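Local coordinates for variable region-containing chitin-binding protein 3 (Branchiostoma floridae, PDB 2FBO) that forms, in this chain, the two tandem immunoglobulin V-type domains of an immune-type receptor whose full-length form probably also binds chitin, at residues Asp31-Val36 with Ala110-Arg115; Trp170-Thr175 with Gly226-Glu231; Ser201-Arg206 with Leu215-Ala220. One frame throughout, in Å; residues are numbered along the deposited sequence.

How the contacts relate
Contact 1 belongs to the first V-type domain, contacts 2 and 3 to the second. Contact 2 is the buried one: 170-175 and 226-231, strands C and F, meet in mid-sheet, where backbone bonds, a disulfide cysteine and tryptophan rings dominate. Contact 1 lies at the ends of the same two strands in the first domain, partly buried, adding to one backbone pair a carboxylate, an amide and a bridging water between the B-C and F-G loops. Contact 3, also partly buried, uses an arginine to fasten a loop to the end of strand 214-217. Contacts 2 and 3 touch, Trp170 CE2 lying 3.6 Å from Leu215 CB, while the centres of contacts 1 and 3 are about 31 Å apart.

Contact 1. Residues Asp31-Val36 with Ala110-Arg115; sequences DTQPPV and AQWSIR
Asp31 and Gln111 reach across two loops to join carboxylate to amide. Gln111 NE2 donates to Asp31 OD2 at 2.7 Å, meeting it from above the carboxylate plane, and the two planes stand 76° apart. The same carboxylate also organises its own loop, because OD1 takes the backbone N-H of Gln33 in an Asx turn. A water donates to Asp31 OD2 and to Gln33 O and accepts from Trp112 N, tying both loops to one point. Without the two carboxylate oxygens, as with an alanine here, the Gln33 N-H and the Gln111 amide would probably lose these acceptors, and the water one of its anchors.

Trp112 can be followed outward from its backbone. CB lies 3.3 Å from Pro34 O, a carbonyl oxygen that is buried by this contact and has no hydrogen-bonding partner in the model. From there chi1 of -176°, with CG anti to the backbone N, swings the indole toward Val36. CE3 meets Val36 CG2 at 3.5 Å and CZ3 follows at 3.7 Å, while on the pyrrole side CD1 is the atom nearest Gln33 OE1. A broad indole suits this place, since one side chain can span Gln33, Pro34 and Val36.

Where the loops join the strands, the backbones pair: Val36 N donates to Ala110 O at 2.7 Å, and Ala110 N returns a bond to Val36 O. A type II turn from Gln111 to Ile114 faces the second domain, Ser113 N donating to Tyr180 OH there and Ile114 touching Phe176 and Tyr180. Strand C thus begins and strand F ends here, and their B-C and F-G loops correspond to CDR1 and CDR3 of antigen-receptor V domains.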
ATOM      1  N   ASP A  31     -10.183   9.798 -14.512  1.00 41.22           N
ATOM      2  CA  ASP A  31      -8.919  10.517 -14.633  1.00 39.82           C
ATOM      3  C   ASP A  31      -8.090   9.952 -15.782  1.00 39.48           C
ATOM      4  O   ASP A  31      -7.757   8.766 -15.798  1.00 39.21           O
ATOM      5  CB  ASP A  31      -8.135  10.424 -13.322  1.00 38.76           C
ATOM      6  CG  ASP A  31      -6.901  11.307 -13.311  1.00 39.15           C
ATOM      7  OD1 ASP A  31      -6.684  12.054 -14.294  1.00 36.40           O
ATOM      8  OD2 ASP A  31      -6.151  11.258 -12.313  1.00 36.13           O
ATOM      9  N   THR A  32      -7.765  10.812 -16.740  1.00 38.46           N
ATOM     10  CA  THR A  32      -6.983  10.410 -17.903  1.00 37.20           C
ATOM     11  C   THR A  32      -5.519  10.839 -17.836  1.00 35.66           C
ATOM     12  O   THR A  32      -4.761  10.616 -18.778  1.00 34.64           O
ATOM     13  CB  THR A  32      -7.604  10.959 -19.201  0.66 37.15           C
ATOM     14  OG1 THR A  32      -7.952  12.338 -19.022  0.66 38.70           O
ATOM     15  CG2 THR A  32      -8.841  10.166 -19.570  0.66 37.38           C
ATOM     16  N   GLN A  33      -5.126  11.468 -16.731  1.00 33.23           N
ATOM     17  CA  GLN A  33      -3.740  11.884 -16.557  1.00 32.49           C
ATOM     18  C   GLN A  33      -2.963  10.658 -16.077  1.00 31.43           C
ATOM     19  O   GLN A  33      -3.454   9.891 -15.251  1.00 29.75           O
ATOM     20  CB  GLN A  33      -3.640  13.013 -15.527  1.00 33.95           C
ATOM     21  CG  GLN A  33      -4.112  14.370 -16.035  0.66 34.14           C
ATOM     22  CD  GLN A  33      -3.207  14.937 -17.114  0.66 35.31           C
ATOM     23  OE1 GLN A  33      -1.999  15.058 -16.922  0.66 34.72           O
ATOM     24  NE2 GLN A  33      -3.790  15.288 -18.253  0.66 37.11           N
ATOM     25  N   PRO A  34      -1.744  10.455 -16.599  1.00 30.72           N
ATOM     26  CA  PRO A  34      -0.878   9.322 -16.246  1.00 28.54           C
ATOM     27  C   PRO A  34      -0.472   9.290 -14.780  1.00 25.37           C
ATOM     28  O   PRO A  34       0.159  10.224 -14.290  1.00 25.03           O
ATOM     29  CB  PRO A  34       0.343   9.521 -17.149  1.00 29.34           C
ATOM     30  CG  PRO A  34      -0.197  10.299 -18.303  1.00 33.69           C
ATOM     31  CD  PRO A  34      -1.107  11.289 -17.631  1.00 31.86           C
ATOM     32  N   PRO A  35      -0.823   8.214 -14.057  1.00 23.71           N
ATOM     33  CA  PRO A  35      -0.424   8.180 -12.648  1.00 22.97           C
ATOM     34  C   PRO A  35       1.055   7.824 -12.537  1.00 22.27           C
ATOM     35  O   PRO A  35       1.674   7.409 -13.519  1.00 21.65           O
ATOM     36  CB  PRO A  35      -1.327   7.098 -12.064  1.00 23.29           C
ATOM     37  CG  PRO A  35      -1.433   6.121 -13.196  1.00 24.41           C
ATOM     38  CD  PRO A  35      -1.617   7.023 -14.414  1.00 22.63           C
ATOM     39  N   VAL A  36       1.624   8.001 -11.349  1.00 22.40           N
ATOM     40  CA  VAL A  36       3.025   7.664 -11.130  1.00 21.05           C
ATOM     41  C   VAL A  36       3.117   6.310 -10.430  1.00 21.30           C
ATOM     42  O   VAL A  36       2.525   6.102  -9.366  1.00 21.15           O
ATOM     43  CB  VAL A  36       3.738   8.724 -10.265  1.00 21.67           C
ATOM     44  CG1 VAL A  36       5.176   8.277  -9.966  1.00 20.22           C
ATOM     45  CG2 VAL A  36       3.750  10.059 -10.988  1.00 21.66           C
ATOM     46  N   ALA A 110      -0.035   6.404  -7.762  1.00 21.30           N
ATOM     47  CA  ALA A 110      -0.673   7.642  -7.334  1.00 21.90           C
ATOM     48  C   ALA A 110      -0.945   8.607  -8.480  1.00 24.67           C
ATOM     49  O   ALA A 110      -0.107   8.788  -9.367  1.00 23.54           O
ATOM     50  CB  ALA A 110       0.198   8.326  -6.289  1.00 22.35           C
ATOM     51  N   GLN A 111      -2.115   9.236  -8.444  1.00 24.29           N
ATOM     52  CA  GLN A 111      -2.493  10.203  -9.463  1.00 25.15           C
ATOM     53  C   GLN A 111      -1.380  11.220  -9.641  1.00 23.48           C
ATOM     54  O   GLN A 111      -0.639  11.523  -8.707  1.00 23.68           O
ATOM     55  CB  GLN A 111      -3.761  10.962  -9.056  1.00 25.73           C
ATOM     56  CG  GLN A 111      -5.056  10.199  -9.212  1.00 27.58           C
ATOM     57  CD  GLN A 111      -6.253  11.046  -8.822  1.00 29.19           C
ATOM     58  OE1 GLN A 111      -6.408  11.427  -7.657  1.00 30.31           O
ATOM     59  NE2 GLN A 111      -7.101  11.351  -9.794  1.00 27.45           N
ATOM     60  N   TRP A 112      -1.282  11.756 -10.848  1.00 25.89           N
ATOM     61  CA  TRP A 112      -0.291  12.770 -11.156  1.00 27.30           C
ATOM     62  C   TRP A 112      -0.686  14.019 -10.362  1.00 28.69           C
ATOM     63  O   TRP A 112      -1.857  14.399 -10.338  1.00 28.61           O
ATOM     64  CB  TRP A 112      -0.313  13.038 -12.662  1.00 28.55           C
ATOM     65  CG  TRP A 112       0.718  13.989 -13.129  1.00 30.02           C
ATOM     66  CD1 TRP A 112       0.542  15.307 -13.413  1.00 32.34           C
ATOM     67  CD2 TRP A 112       2.102  13.706 -13.361  1.00 32.36           C
ATOM     68  NE1 TRP A 112       1.731  15.870 -13.809  1.00 32.68           N
ATOM     69  CE2 TRP A 112       2.707  14.909 -13.786  1.00 33.74           C
ATOM     70  CE3 TRP A 112       2.892  12.551 -13.250  1.00 30.66           C
ATOM     71  CZ2 TRP A 112       4.070  14.995 -14.103  1.00 33.49           C
ATOM     72  CZ3 TRP A 112       4.248  12.634 -13.566  1.00 32.98           C
ATOM     73  CH2 TRP A 112       4.822  13.850 -13.987  1.00 34.20           C
ATOM     74  N   SER A 113       0.284  14.646  -9.704  1.00 28.42           N
ATOM     75  CA  SER A 113       0.020  15.827  -8.887  1.00 30.50           C
ATOM     76  C   SER A 113      -0.994  15.444  -7.820  1.00 32.73           C
ATOM     77  O   SER A 113      -1.905  16.218  -7.519  1.00 32.18           O
ATOM     78  CB  SER A 113      -0.553  16.966  -9.738  1.00 31.45           C
ATOM     79  OG  SER A 113      -0.535  18.198  -9.026  1.00 30.92           O
ATOM     80  N   ILE A 114      -0.829  14.244  -7.262  1.00 32.64           N
ATOM     81  CA  ILE A 114      -1.738  13.724  -6.239  1.00 35.78           C
ATOM     82  C   ILE A 114      -2.030  14.767  -5.168  1.00 36.46           C
ATOM     83  O   ILE A 114      -1.119  15.397  -4.633  1.00 35.95           O
ATOM     84  CB  ILE A 114      -1.161  12.446  -5.570  1.00 36.17           C
ATOM     85  CG1 ILE A 114      -2.125  11.932  -4.500  1.00 38.18           C
ATOM     86  CG2 ILE A 114       0.199  12.734  -4.966  1.00 38.06           C
ATOM     87  CD1 ILE A 114      -3.433  11.424  -5.049  1.00 37.32           C
ATOM     88  N   ARG A 115      -3.306  14.953  -4.859  1.00 37.26           N
ATOM     89  CA  ARG A 115      -3.686  15.937  -3.858  1.00 37.93           C
ATOM     90  C   ARG A 115      -4.723  15.391  -2.889  1.00 37.62           C
ATOM     91  O   ARG A 115      -5.132  16.083  -1.956  1.00 38.48           O
ATOM     92  CB  ARG A 115      -4.241  17.187  -4.539  0.66 38.58           C
ATOM     93  CG  ARG A 115      -5.605  16.988  -5.166  0.66 40.67           C
ATOM     94  CD  ARG A 115      -6.453  18.220  -4.937  0.66 42.93           C
ATOM     95  NE  ARG A 115      -6.261  18.725  -3.582  0.66 45.07           N
ATOM     96  CZ  ARG A 115      -7.019  19.658  -3.014  0.66 46.29           C
ATOM     97  NH1 ARG A 115      -8.029  20.190  -3.682  0.66 47.10           N
ATOM     98  NH2 ARG A 115      -6.760  20.061  -1.779  0.66 47.77           N
TER
HETATM   99  O   HOH W   1      -3.322  10.634 -12.582  1.00 25.85           O

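Contact 2. Residues Trp170-Thr175 with Gly226-Glu231; sequences WYTGPT and GRVWCE
Trp170 lies against Cys230 in the central pin of the immunoglobulin fold, where strand C (170-175) pairs antiparallel with strand F (226-231) and Cys230 is bridged to Cys158. The apolar contact is face-on: Cys230 CB stands 3.6 Å from the centroid of the six-membered ring of Trp170, only 6° off its normal, a CH-pi contact. A chi1 of 177° turns SG of Cys230 over the same face, 4.2 Å from that Trp170 centroid. A tryptophan suits the place because it offers a wide flat face to the disulfide while its NE1 is satisfied by Arg213 O.

Backbone bonds hold the register. Tyr171 and Trp229 form a hydrogen-bonded pair, exchanging N-H to O bonds in both directions, and Gly173 N donates to Arg227 O. Beyond this, the backbone angles of Gly173 would jam any side chain against the preceding carbonyl, and the peptide to Pro174 is cis.

The side-chain hydrogen bonds between the two strands lie on the face of Tyr171 and Trp229. Tyr171 OH donates to Glu231 OE1 at 2.8 Å, from above the carboxylate plane; Arg243 forms a salt bridge with Glu231 OE2 and a cation-pi contact with the tyrosine ring. At the other end Trp229 NE1 donates to Gly173 O at 2.7 Å, the oxygen lying in the indole plane while the N-H comes down from above the carbonyl plane.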
ATOM      1  N   TRP A 170      -4.192   1.689  12.897  1.00 24.29           N
ATOM      2  CA  TRP A 170      -4.998   2.143  11.769  1.00 25.26           C
ATOM      3  C   TRP A 170      -4.566   3.567  11.458  1.00 26.73           C
ATOM      4  O   TRP A 170      -4.237   4.338  12.373  1.00 25.73           O
ATOM      5  CB  TRP A 170      -6.495   2.127  12.095  1.00 25.76           C
ATOM      6  CG  TRP A 170      -7.090   0.753  12.205  1.00 26.64           C
ATOM      7  CD1 TRP A 170      -6.990  -0.106  13.264  1.00 27.50           C
ATOM      8  CD2 TRP A 170      -7.889   0.086  11.221  1.00 26.72           C
ATOM      9  NE1 TRP A 170      -7.684  -1.267  13.000  1.00 25.51           N
ATOM     10  CE2 TRP A 170      -8.244  -1.175  11.753  1.00 26.42           C
ATOM     11  CE3 TRP A 170      -8.340   0.430   9.940  1.00 27.36           C
ATOM     12  CZ2 TRP A 170      -9.030  -2.091  11.049  1.00 27.24           C
ATOM     13  CZ3 TRP A 170      -9.124  -0.484   9.239  1.00 28.28           C
ATOM     14  CH2 TRP A 170      -9.460  -1.729   9.799  1.00 28.08           C
ATOM     15  N   TYR A 171      -4.546   3.907  10.170  1.00 26.23           N
ATOM     16  CA  TYR A 171      -4.156   5.243   9.733  1.00 25.54           C
ATOM     17  C   TYR A 171      -5.200   5.783   8.768  1.00 26.08           C
ATOM     18  O   TYR A 171      -6.072   5.052   8.301  1.00 26.78           O
ATOM     19  CB  TYR A 171      -2.819   5.227   8.970  1.00 25.58           C
ATOM     20  CG  TYR A 171      -1.622   4.650   9.688  1.00 23.56           C
ATOM     21  CD1 TYR A 171      -1.415   3.271   9.752  1.00 24.92           C
ATOM     22  CD2 TYR A 171      -0.672   5.485  10.270  1.00 25.44           C
ATOM     23  CE1 TYR A 171      -0.290   2.744  10.378  1.00 25.85           C
ATOM     24  CE2 TYR A 171       0.454   4.969  10.896  1.00 26.07           C
ATOM     25  CZ  TYR A 171       0.640   3.600  10.945  1.00 25.71           C
ATOM     26  OH  TYR A 171       1.766   3.095  11.548  1.00 28.40           O
ATOM     27  N   THR A 172      -5.102   7.076   8.482  1.00 27.57           N
ATOM     28  CA  THR A 172      -5.977   7.713   7.508  1.00 28.17           C
ATOM     29  C   THR A 172      -5.026   8.377   6.512  1.00 27.28           C
ATOM     30  O   THR A 172      -3.881   8.682   6.853  1.00 26.57           O
ATOM     31  CB  THR A 172      -6.894   8.792   8.140  1.00 28.39           C
ATOM     32  OG1 THR A 172      -6.095   9.799   8.771  1.00 32.21           O
ATOM     33  CG2 THR A 172      -7.826   8.164   9.161  1.00 30.06           C
ATOM     34  N   GLY A 173      -5.491   8.594   5.289  1.00 26.47           N
ATOM     35  CA  GLY A 173      -4.643   9.222   4.291  1.00 26.08           C
ATOM     36  C   GLY A 173      -4.046   8.226   3.312  1.00 24.42           C
ATOM     37  O   GLY A 173      -4.708   7.274   2.912  1.00 23.31           O
ATOM     38  N   PRO A 174      -2.784   8.421   2.906  1.00 25.44           N
ATOM     39  CA  PRO A 174      -1.907   9.517   3.330  1.00 24.90           C
ATOM     40  C   PRO A 174      -2.305  10.880   2.750  1.00 27.34           C
ATOM     41  O   PRO A 174      -3.114  10.955   1.822  1.00 25.64           O
ATOM     42  CB  PRO A 174      -0.541   9.063   2.834  1.00 26.72           C
ATOM     43  CG  PRO A 174      -0.884   8.339   1.561  1.00 21.88           C
ATOM     44  CD  PRO A 174      -2.089   7.518   1.967  1.00 24.36           C
ATOM     45  N   THR A 175      -1.746  11.949   3.315  1.00 26.35           N
ATOM     46  CA  THR A 175      -2.014  13.305   2.836  1.00 29.67           C
ATOM     47  C   THR A 175      -0.706  13.877   2.284  1.00 28.82           C
ATOM     48  O   THR A 175       0.382  13.430   2.662  1.00 28.09           O
ATOM     49  CB  THR A 175      -2.572  14.210   3.956  1.00 28.62           C
ATOM     50  OG1 THR A 175      -1.631  14.291   5.029  1.00 32.52           O
ATOM     51  CG2 THR A 175      -3.886  13.634   4.481  1.00 32.28           C
ATOM     52  N   GLY A 226     -12.982   8.961   3.395  1.00 34.73           N
ATOM     53  CA  GLY A 226     -11.587   9.016   3.005  1.00 34.01           C
ATOM     54  C   GLY A 226     -11.008   7.618   2.955  1.00 32.98           C
ATOM     55  O   GLY A 226     -11.748   6.632   2.911  1.00 33.77           O
ATOM     56  N   ARG A 227      -9.684   7.524   2.959  1.00 31.67           N
ATOM     57  CA  ARG A 227      -9.034   6.227   2.921  1.00 30.10           C
ATOM     58  C   ARG A 227      -8.459   5.909   4.291  1.00 29.62           C
ATOM     59  O   ARG A 227      -7.867   6.766   4.947  1.00 31.33           O
ATOM     60  CB  ARG A 227      -7.922   6.221   1.865  1.00 30.07           C
ATOM     61  CG  ARG A 227      -7.278   4.861   1.636  1.00 28.40           C
ATOM     62  CD  ARG A 227      -6.149   4.952   0.607  1.00 26.58           C
ATOM     63  NE  ARG A 227      -6.617   5.412  -0.699  1.00 26.43           N
ATOM     64  CZ  ARG A 227      -7.238   4.648  -1.593  1.00 24.93           C
ATOM     65  NH1 ARG A 227      -7.620   5.168  -2.752  1.00 26.20           N
ATOM     66  NH2 ARG A 227      -7.465   3.367  -1.343  1.00 26.91           N
ATOM     67  N   VAL A 228      -8.662   4.678   4.736  1.00 29.63           N
ATOM     68  CA  VAL A 228      -8.138   4.251   6.023  1.00 30.47           C
ATOM     69  C   VAL A 228      -7.241   3.052   5.775  1.00 29.61           C
ATOM     70  O   VAL A 228      -7.422   2.322   4.794  1.00 29.26           O
ATOM     71  CB  VAL A 228      -9.268   3.839   6.987  1.00 31.41           C
ATOM     72  CG1 VAL A 228     -10.128   5.052   7.322  1.00 32.29           C
ATOM     73  CG2 VAL A 228     -10.108   2.743   6.357  1.00 32.03           C
ATOM     74  N   TRP A 229      -6.271   2.851   6.656  1.00 26.88           N
ATOM     75  CA  TRP A 229      -5.358   1.731   6.497  1.00 28.23           C
ATOM     76  C   TRP A 229      -5.259   0.913   7.763  1.00 27.28           C
ATOM     77  O   TRP A 229      -5.289   1.461   8.862  1.00 28.71           O
ATOM     78  CB  TRP A 229      -3.945   2.218   6.168  1.00 26.02           C
ATOM     79  CG  TRP A 229      -3.816   3.025   4.926  1.00 25.98           C
ATOM     80  CD1 TRP A 229      -4.239   4.309   4.727  1.00 27.50           C
ATOM     81  CD2 TRP A 229      -3.189   2.613   3.711  1.00 26.01           C
ATOM     82  NE1 TRP A 229      -3.908   4.724   3.458  1.00 25.33           N
ATOM     83  CE2 TRP A 229      -3.264   3.701   2.811  1.00 25.80           C
ATOM     84  CE3 TRP A 229      -2.566   1.430   3.293  1.00 26.84           C
ATOM     85  CZ2 TRP A 229      -2.738   3.642   1.517  1.00 25.46           C
ATOM     86  CZ3 TRP A 229      -2.040   1.370   2.002  1.00 26.13           C
ATOM     87  CH2 TRP A 229      -2.130   2.470   1.132  1.00 25.12           C
ATOM     88  N   CYS A 230      -5.133  -0.398   7.602  1.00 26.23           N
ATOM     89  CA  CYS A 230      -4.933  -1.267   8.749  1.00 27.83           C
ATOM     90  C   CYS A 230      -3.539  -1.837   8.611  1.00 26.00           C
ATOM     91  O   CYS A 230      -3.230  -2.496   7.614  1.00 25.59           O
ATOM     92  CB  CYS A 230      -5.915  -2.437   8.802  1.00 27.19           C
ATOM     93  SG  CYS A 230      -5.516  -3.524  10.218  1.00 29.76           S
ATOM     94  N   GLU A 231      -2.695  -1.564   9.598  1.00 25.99           N
ATOM     95  CA  GLU A 231      -1.336  -2.076   9.598  1.00 25.47           C
ATOM     96  C   GLU A 231      -1.138  -3.010  10.780  1.00 25.94           C
ATOM     97  O   GLU A 231      -1.531  -2.690  11.906  1.00 24.48           O
ATOM     98  CB  GLU A 231      -0.314  -0.946   9.713  1.00 26.37           C
ATOM     99  CG  GLU A 231       1.095  -1.467   9.984  1.00 26.70           C
ATOM    100  CD  GLU A 231       2.088  -0.376  10.305  1.00 29.23           C
ATOM    101  OE1 GLU A 231       1.875   0.350  11.301  1.00 30.86           O
ATOM    102  OE2 GLU A 231       3.086  -0.248   9.564  1.00 28.04           O
TER

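Contact 3. Residues Ser201-Arg206 with Leu215-Ala220; sequences SEIAGR and LVIRAA
Arg206 and Arg218 join the loop 201-206 to the end of strand 214-217 and the turn after it, mainly by hydrogen bonds to backbone. Arg218 N donates to Arg206 O at 2.6 Å, and the Arg206 side chain answers with NH1 to Arg218 O at 3.1 Å, the acceptor lying in the guanidinium plane and the bond running nearly in line with the C=O of Arg218. The Arg206 chain reaches this far because it is extended from CG to NE (chi3 -180°). Its other terminal nitrogen, NH2, donates to Glu202 O at 2.8 Å, a more bent bond of 132°.

Arg206 NH2 also forms a salt bridge with Asp224 OD2, the arginine-aspartate pair familiar from immunoglobulin V domains, which here links the loop ahead of strand 207-210 with the turn leading into strand F. Arginine suits the site because one flat group can serve two loop carbonyls and an acid at once.

Turn geometry sets up the approach. A type II turn from Ile203 to Arg206 is closed by Arg206 N to Ile203 O, and Gly205 takes the backbone angles there that would press a side chain against the preceding carbonyl.

The apolar contact is between two isoleucines. Ile203 CG2 meets Ile217 CD1 at 3.4 Å, tighter than usual for two carbons, with the side chains crossing at about a right angle.

Two flat charged groups make further contacts. Ile217 runs alongside Arg206, Ile217 CD1 lying 3.3 Å from Arg206 NH1. Arg218 bends at chi3 (-61°) and lays one face of its guanidinium over Arg206 CA.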
ATOM      1  N   SER A 201      -7.856  12.309  17.959  1.00 35.03           N
ATOM      2  CA  SER A 201      -8.862  13.262  18.422  1.00 36.86           C
ATOM      3  C   SER A 201     -10.085  13.303  17.507  1.00 37.76           C
ATOM      4  O   SER A 201     -11.165  13.715  17.926  1.00 39.61           O
ATOM      5  CB  SER A 201      -8.248  14.662  18.530  1.00 36.48           C
ATOM      6  OG  SER A 201      -7.695  15.078  17.294  0.66 38.86           O
ATOM      7  N   GLU A 202      -9.917  12.867  16.263  1.00 37.53           N
ATOM      8  CA  GLU A 202     -11.012  12.869  15.300  1.00 37.98           C
ATOM      9  C   GLU A 202     -12.089  11.825  15.601  1.00 37.05           C
ATOM     10  O   GLU A 202     -13.251  12.004  15.234  1.00 37.62           O
ATOM     11  CB  GLU A 202     -10.462  12.653  13.882  1.00 38.00           C
ATOM     12  CG  GLU A 202     -11.531  12.542  12.801  1.00 39.31           C
ATOM     13  CD  GLU A 202     -10.951  12.515  11.393  0.66 41.29           C
ATOM     14  OE1 GLU A 202     -10.128  11.619  11.093  0.66 39.38           O
ATOM     15  OE2 GLU A 202     -11.323  13.395  10.588  0.66 41.43           O
ATOM     16  N   ILE A 203     -11.714  10.741  16.276  1.00 34.91           N
ATOM     17  CA  ILE A 203     -12.675   9.688  16.586  1.00 33.92           C
ATOM     18  C   ILE A 203     -12.755   9.293  18.060  1.00 33.52           C
ATOM     19  O   ILE A 203     -13.599   8.478  18.438  1.00 33.16           O
ATOM     20  CB  ILE A 203     -12.373   8.415  15.777  1.00 33.20           C
ATOM     21  CG1 ILE A 203     -10.974   7.901  16.127  1.00 32.26           C
ATOM     22  CG2 ILE A 203     -12.486   8.710  14.284  1.00 32.55           C
ATOM     23  CD1 ILE A 203     -10.670   6.524  15.572  1.00 31.40           C
ATOM     24  N   ALA A 204     -11.883   9.856  18.887  1.00 33.83           N
ATOM     25  CA  ALA A 204     -11.879   9.524  20.308  1.00 35.30           C
ATOM     26  C   ALA A 204     -13.253   9.814  20.906  1.00 36.40           C
ATOM     27  O   ALA A 204     -13.750  10.933  20.812  1.00 35.93           O
ATOM     28  CB  ALA A 204     -10.805  10.329  21.034  1.00 34.77           C
ATOM     29  N   GLY A 205     -13.866   8.798  21.507  1.00 37.25           N
ATOM     30  CA  GLY A 205     -15.175   8.979  22.106  1.00 38.10           C
ATOM     31  C   GLY A 205     -16.282   8.275  21.351  1.00 38.54           C
ATOM     32  O   GLY A 205     -17.388   8.113  21.871  1.00 39.04           O
ATOM     33  N   ARG A 206     -15.999   7.859  20.121  1.00 37.52           N
ATOM     34  CA  ARG A 206     -16.995   7.164  19.312  1.00 37.35           C
ATOM     35  C   ARG A 206     -16.355   6.048  18.496  1.00 36.98           C
ATOM     36  O   ARG A 206     -16.788   5.741  17.385  1.00 37.00           O
ATOM     37  CB  ARG A 206     -17.709   8.156  18.388  1.00 37.19           C
ATOM     38  CG  ARG A 206     -16.790   8.869  17.420  1.00 38.52           C
ATOM     39  CD  ARG A 206     -17.460  10.094  16.816  1.00 39.47           C
ATOM     40  NE  ARG A 206     -16.576  10.777  15.878  1.00 39.93           N
ATOM     41  CZ  ARG A 206     -16.400  10.413  14.613  1.00 39.55           C
ATOM     42  NH1 ARG A 206     -17.056   9.370  14.121  1.00 38.61           N
ATOM     43  NH2 ARG A 206     -15.559  11.089  13.842  1.00 41.07           N
ATOM     44  N   LEU A 215     -11.709  -2.177  13.737  1.00 32.05           N
ATOM     45  CA  LEU A 215     -11.932  -0.845  14.271  1.00 31.02           C
ATOM     46  C   LEU A 215     -13.394  -0.486  14.070  1.00 32.27           C
ATOM     47  O   LEU A 215     -13.907  -0.519  12.949  1.00 31.05           O
ATOM     48  CB  LEU A 215     -11.053   0.187  13.557  1.00 30.40           C
ATOM     49  CG  LEU A 215     -11.185   1.630  14.065  1.00 29.41           C
ATOM     50  CD1 LEU A 215     -10.819   1.690  15.540  1.00 29.29           C
ATOM     51  CD2 LEU A 215     -10.284   2.560  13.256  1.00 30.19           C
ATOM     52  N   VAL A 216     -14.066  -0.155  15.166  1.00 31.80           N
ATOM     53  CA  VAL A 216     -15.472   0.207  15.099  1.00 33.09           C
ATOM     54  C   VAL A 216     -15.616   1.713  15.246  1.00 33.30           C
ATOM     55  O   VAL A 216     -15.154   2.297  16.229  1.00 33.91           O
ATOM     56  CB  VAL A 216     -16.281  -0.486  16.216  1.00 34.47           C
ATOM     57  CG1 VAL A 216     -17.761  -0.155  16.067  1.00 35.34           C
ATOM     58  CG2 VAL A 216     -16.057  -1.991  16.160  1.00 34.63           C
ATOM     59  N   ILE A 217     -16.238   2.343  14.258  1.00 33.61           N
ATOM     60  CA  ILE A 217     -16.447   3.780  14.299  1.00 34.57           C
ATOM     61  C   ILE A 217     -17.943   4.028  14.449  1.00 34.74           C
ATOM     62  O   ILE A 217     -18.753   3.505  13.680  1.00 34.50           O
ATOM     63  CB  ILE A 217     -15.914   4.474  13.015  1.00 34.74           C
ATOM     64  CG1 ILE A 217     -16.063   5.993  13.136  0.66 36.05           C
ATOM     65  CG2 ILE A 217     -16.657   3.976  11.803  0.66 35.27           C
ATOM     66  CD1 ILE A 217     -15.220   6.608  14.233  0.66 35.96           C
ATOM     67  N   ARG A 218     -18.302   4.816  15.455  1.00 34.92           N
ATOM     68  CA  ARG A 218     -19.700   5.118  15.727  1.00 36.68           C
ATOM     69  C   ARG A 218     -20.109   6.515  15.264  1.00 36.19           C
ATOM     70  O   ARG A 218     -19.287   7.433  15.212  1.00 36.94           O
ATOM     71  CB  ARG A 218     -19.972   4.965  17.230  1.00 36.49           C
ATOM     72  CG  ARG A 218     -19.497   3.638  17.818  0.80 36.73           C
ATOM     73  CD  ARG A 218     -20.158   3.349  19.165  0.80 36.43           C
ATOM     74  NE  ARG A 218     -19.853   4.356  20.181  0.66 35.51           N
ATOM     75  CZ  ARG A 218     -18.749   4.371  20.920  0.66 35.37           C
ATOM     76  NH1 ARG A 218     -17.830   3.427  20.769  0.66 35.18           N
ATOM     77  NH2 ARG A 218     -18.566   5.331  21.818  0.66 36.29           N
ATOM     78  N   ALA A 219     -21.387   6.662  14.922  1.00 35.83           N
ATOM     79  CA  ALA A 219     -21.943   7.939  14.476  1.00 35.56           C
ATOM     80  C   ALA A 219     -21.108   8.576  13.366  1.00 34.86           C
ATOM     81  O   ALA A 219     -20.573   9.673  13.528  1.00 36.33           O
ATOM     82  CB  ALA A 219     -22.054   8.895  15.656  1.00 33.04           C
ATOM     83  N   ALA A 220     -21.012   7.878  12.241  0.66 34.84           N
ATOM     84  CA  ALA A 220     -20.241   8.347  11.098  0.66 34.39           C
ATOM     85  C   ALA A 220     -20.525   9.798  10.733  0.66 34.33           C
ATOM     86  O   ALA A 220     -21.672  10.245  10.746  0.66 35.28           O
ATOM     87  CB  ALA A 220     -20.511   7.453   9.897  0.66 34.47           C
TER